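Long-range contact in B-agarase (Saccharophagus degradans, PDB 4BQ2), which hydrolyses agarose chains as a family 50 exo-beta-agarase, probably releasing short sugars from the chain ends: residues A[697-705]-A[716-724]. Numbering follows the deposited sequence.
Sequences HWFQYMDSP and YNVGFVDVT. With GOL (glycerol), chain F.
Trp698 and Phe720 form a T-shaped pair at the apolar centre: the edge of the phenyl ring meets one face of the indole, the planes are 85° apart, and Phe720 CE1 stands 3.6 Å from Trp698 CD2. This is the C-terminal end of strand 693-699, probably the last strand of the family's (beta/alpha)8 barrel, where the chain turns into the loops leading to helix 729-739; Met731 of that helix packs on both rings. Trp698 points its CB at residues 716-724, and chi1 of 164°, which sets CG opposite the main-chain N, brings NE1 to Val718 O for a weak, bent bond of 2.7 Å. The same oxygen takes Gln700 N at 3.1 Å, from above the carbonyl plane, just after a cis peptide that joins Phe699 to Gln700. Val718 O thus has one sound bond, from Gln700 N, and one weak one, from an NE1 that is also weakly bonded to Gln700 O.

Further along, Met702 CG runs alongside Val721 CG2, and Tyr379 of helix 378-387 touches both side chains. A single bridge ties the backbones here: Val721 N reaches Tyr701 O at 3.1 Å, and Asp703 N returns a bond to Val721 O. Beside these bonds Gly719 packs against the Met702 backbone, its CA 3.4 Å from Met702 C.

At the polar edge, Asp703 turns its carboxylate across the loop. OD1 accepts Gly719 N at 2.9 Å on its anti side, 21° out of the carboxylate plane, while OD2 is bound by Tyr728 OH. Next to it sits a glycerol, probably from the crystallisation liquor: its O3 donates to Asp703 OD2 at 2.7 Å and accepts Val723 N at 3.2 Å, bridging the two segments.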
loop_
_atom_site.group_PDB
_atom_site.type_symbol
_atom_site.label_atom_id
_atom_site.label_comp_id
_atom_site.label_asym_id
_atom_site.label_seq_id
_atom_site.Cartn_x
_atom_site.Cartn_y
_atom_site.Cartn_z
ATOM N N HIS A 697 0.738 -7.787 9.739
ATOM C CA HIS A 697 0.851 -6.403 10.198
ATOM C C HIS A 697 -0.040 -5.498 9.327
ATOM O O HIS A 697 -0.133 -5.645 8.105
ATOM C CB HIS A 697 2.310 -5.911 10.139
ATOM C CG HIS A 697 3.209 -6.539 11.164
ATOM N ND1 HIS A 697 4.469 -7.019 10.859
ATOM C CD2 HIS A 697 3.028 -6.763 12.493
ATOM C CE1 HIS A 697 5.030 -7.498 11.960
ATOM N NE2 HIS A 697 4.170 -7.365 12.962
ATOM N N TRP A 698 -0.717 -4.589 10.011
ATOM C CA TRP A 698 -1.580 -3.562 9.407
ATOM C C TRP A 698 -0.795 -2.320 9.076
ATOM O O TRP A 698 0.039 -1.839 9.898
ATOM C CB TRP A 698 -2.660 -3.243 10.459
ATOM C CG TRP A 698 -3.430 -1.970 10.249
ATOM C CD1 TRP A 698 -2.991 -0.679 10.453
ATOM C CD2 TRP A 698 -4.760 -1.880 9.791
ATOM N NE1 TRP A 698 -4.004 0.222 10.157
ATOM C CE2 TRP A 698 -5.099 -0.495 9.737
ATOM C CE3 TRP A 698 -5.719 -2.835 9.411
ATOM C CZ2 TRP A 698 -6.362 -0.059 9.339
ATOM C CZ3 TRP A 698 -6.956 -2.398 8.999
ATOM C CH2 TRP A 698 -7.282 -1.025 8.999
ATOM N N PHE A 699 -1.032 -1.792 7.876
ATOM C CA PHE A 699 -0.405 -0.552 7.441
ATOM C C PHE A 699 -1.481 0.537 7.491
ATOM O O PHE A 699 -2.408 0.500 6.671
ATOM C CB PHE A 699 0.103 -0.719 5.994
ATOM C CG PHE A 699 0.955 0.433 5.499
ATOM C CD1 PHE A 699 0.359 1.619 5.060
ATOM C CD2 PHE A 699 2.352 0.329 5.463
ATOM C CE1 PHE A 699 1.144 2.674 4.587
ATOM C CE2 PHE A 699 3.155 1.392 5.007
ATOM C CZ PHE A 699 2.546 2.578 4.580
ATOM N N GLN A 700 -1.427 1.495 8.428
ATOM C CA GLN A 700 -0.317 1.795 9.336
ATOM C C GLN A 700 -0.878 2.351 10.661
ATOM O O GLN A 700 -2.077 2.360 10.861
ATOM C CB GLN A 700 0.583 2.832 8.664
ATOM C CG GLN A 700 -0.232 4.080 8.252
ATOM C CD GLN A 700 0.578 5.124 7.529
ATOM O OE1 GLN A 700 1.747 4.926 7.199
ATOM N NE2 GLN A 700 -0.045 6.254 7.274
ATOM N N TYR A 701 -0.014 2.843 11.552
ATOM C CA TYR A 701 -0.444 3.294 12.883
ATOM C C TYR A 701 -1.374 4.528 12.770
ATOM O O TYR A 701 -2.408 4.591 13.427
ATOM C CB TYR A 701 0.816 3.638 13.701
ATOM C CG TYR A 701 0.624 4.048 15.150
ATOM C CD1 TYR A 701 -0.499 3.689 15.875
ATOM C CD2 TYR A 701 1.653 4.743 15.814
ATOM C CE1 TYR A 701 -0.639 4.079 17.209
ATOM C CE2 TYR A 701 1.549 5.076 17.151
ATOM C CZ TYR A 701 0.404 4.756 17.842
ATOM O OH TYR A 701 0.328 5.117 19.195
ATOM N N MET A 702 -0.967 5.511 11.966
ATOM C CA MET A 702 -1.712 6.793 11.893
ATOM C C MET A 702 -2.309 6.956 10.506
ATOM O O MET A 702 -1.750 6.411 9.561
ATOM C CB MET A 702 -0.764 7.962 12.148
ATOM C CG MET A 702 -0.055 7.871 13.495
ATOM S SD MET A 702 1.761 7.704 13.442
ATOM C CE MET A 702 2.339 9.163 12.566
ATOM N N ASP A 703 -3.396 7.720 10.372
ATOM C CA ASP A 703 -3.864 8.099 9.037
ATOM C C ASP A 703 -2.747 8.824 8.348
ATOM O O ASP A 703 -1.967 9.551 8.994
ATOM C CB ASP A 703 -5.065 9.075 9.109
ATOM C CG ASP A 703 -6.340 8.422 9.587
ATOM O OD1 ASP A 703 -6.510 7.188 9.416
ATOM O OD2 ASP A 703 -7.173 9.161 10.170
ATOM N N SER A 704 -2.691 8.691 7.028
ATOM C CA SER A 704 -1.883 9.582 6.213
ATOM C C SER A 704 -2.538 10.978 6.272
ATOM O O SER A 704 -3.752 11.063 6.423
ATOM C CB SER A 704 -1.863 9.152 4.739
ATOM O OG SER A 704 -1.685 7.774 4.543
ATOM N N PRO A 705 -1.738 12.053 6.118
ATOM C CA PRO A 705 -2.248 13.425 6.034
ATOM C C PRO A 705 -3.380 13.568 5.016
ATOM O O PRO A 705 -3.361 12.929 3.973
ATOM C CB PRO A 705 -1.032 14.214 5.586
ATOM C CG PRO A 705 0.134 13.459 6.183
ATOM C CD PRO A 705 -0.258 12.017 6.041
ATOM N N TYR A 716 -4.731 8.504 2.879
ATOM C CA TYR A 716 -5.711 7.484 3.225
ATOM C C TYR A 716 -6.151 7.396 4.692
ATOM O O TYR A 716 -5.365 7.661 5.602
ATOM C CB TYR A 716 -5.094 6.098 2.890
ATOM C CG TYR A 716 -4.612 5.843 1.469
ATOM C CD1 TYR A 716 -5.164 6.520 0.367
ATOM C CD2 TYR A 716 -3.648 4.854 1.219
ATOM C CE1 TYR A 716 -4.736 6.269 -0.923
ATOM C CE2 TYR A 716 -3.230 4.563 -0.077
ATOM C CZ TYR A 716 -3.773 5.258 -1.144
ATOM O OH TYR A 716 -3.360 4.968 -2.439
ATOM N N ASN A 717 -7.365 6.891 4.912
ATOM C CA ASN A 717 -7.846 6.544 6.251
ATOM C C ASN A 717 -7.389 5.153 6.612
ATOM O O ASN A 717 -8.179 4.231 6.633
ATOM C CB ASN A 717 -9.381 6.649 6.356
ATOM C CG ASN A 717 -9.922 6.143 7.701
ATOM O OD1 ASN A 717 -9.266 6.284 8.781
ATOM N ND2 ASN A 717 -11.067 5.516 7.654
ATOM N N VAL A 718 -6.107 5.011 6.926
ATOM C CA VAL A 718 -5.548 3.700 7.159
ATOM C C VAL A 718 -4.975 3.589 8.569
ATOM O O VAL A 718 -4.307 2.606 8.885
ATOM C CB VAL A 718 -4.532 3.322 6.061
ATOM C CG1 VAL A 718 -5.267 3.193 4.737
ATOM C CG2 VAL A 718 -3.403 4.337 5.951
ATOM N N GLY A 719 -5.287 4.579 9.417
ATOM C CA GLY A 719 -4.740 4.607 10.788
ATOM C C GLY A 719 -5.581 3.841 11.793
ATOM O O GLY A 719 -6.795 3.682 11.605
ATOM N N PHE A 720 -4.922 3.343 12.841
ATOM C CA PHE A 720 -5.613 3.051 14.108
ATOM C C PHE A 720 -5.864 4.344 14.898
ATOM O O PHE A 720 -6.724 4.378 15.762
ATOM C CB PHE A 720 -4.818 2.023 14.944
ATOM C CG PHE A 720 -5.276 0.611 14.731
ATOM C CD1 PHE A 720 -5.224 0.031 13.469
ATOM C CD2 PHE A 720 -5.811 -0.126 15.795
ATOM C CE1 PHE A 720 -5.654 -1.289 13.278
ATOM C CE2 PHE A 720 -6.252 -1.427 15.601
ATOM C CZ PHE A 720 -6.181 -2.017 14.341
ATOM N N VAL A 721 -5.129 5.396 14.577
ATOM C CA VAL A 721 -5.398 6.733 15.171
ATOM C C VAL A 721 -5.516 7.750 14.067
ATOM O O VAL A 721 -4.925 7.574 12.998
ATOM C CB VAL A 721 -4.299 7.178 16.185
ATOM C CG1 VAL A 721 -4.165 6.169 17.344
ATOM C CG2 VAL A 721 -2.935 7.411 15.516
ATOM N N ASP A 722 -6.228 8.850 14.334
ATOM C CA ASP A 722 -6.337 9.917 13.347
ATOM C C ASP A 722 -5.241 11.003 13.520
ATOM O O ASP A 722 -4.284 10.810 14.294
ATOM C CB ASP A 722 -7.785 10.456 13.355
ATOM C CG ASP A 722 -8.103 11.337 14.546
ATOM O OD1 ASP A 722 -7.225 11.609 15.425
ATOM O OD2 ASP A 722 -9.283 11.815 14.576
ATOM N N VAL A 723 -5.350 12.119 12.793
ATOM C CA VAL A 723 -4.310 13.171 12.812
ATOM C C VAL A 723 -4.159 13.832 14.195
ATOM O O VAL A 723 -3.111 14.413 14.502
ATOM C CB VAL A 723 -4.573 14.229 11.705
ATOM C CG1 VAL A 723 -5.811 15.033 12.044
ATOM C CG2 VAL A 723 -3.369 15.142 11.479
ATOM N N THR A 724 -5.197 13.749 15.028
ATOM C CA THR A 724 -5.149 14.283 16.390
ATOM C C THR A 724 -4.609 13.281 17.433
ATOM O O THR A 724 -4.659 13.545 18.669
ATOM C CB THR A 724 -6.532 14.789 16.836
ATOM O OG1 THR A 724 -7.398 13.678 17.052
ATOM C CG2 THR A 724 -7.146 15.709 15.773
HETATM C C1 GOL F . -9.025 14.121 8.223
HETATM O O1 GOL F . -9.860 15.009 9.014
HETATM C C2 GOL F . -8.998 12.630 8.634
HETATM O O2 GOL F . -8.269 11.832 7.652
HETATM C C3 GOL F . -8.406 12.436 10.036
HETATM O O3 GOL F . -7.071 11.849 10.155
#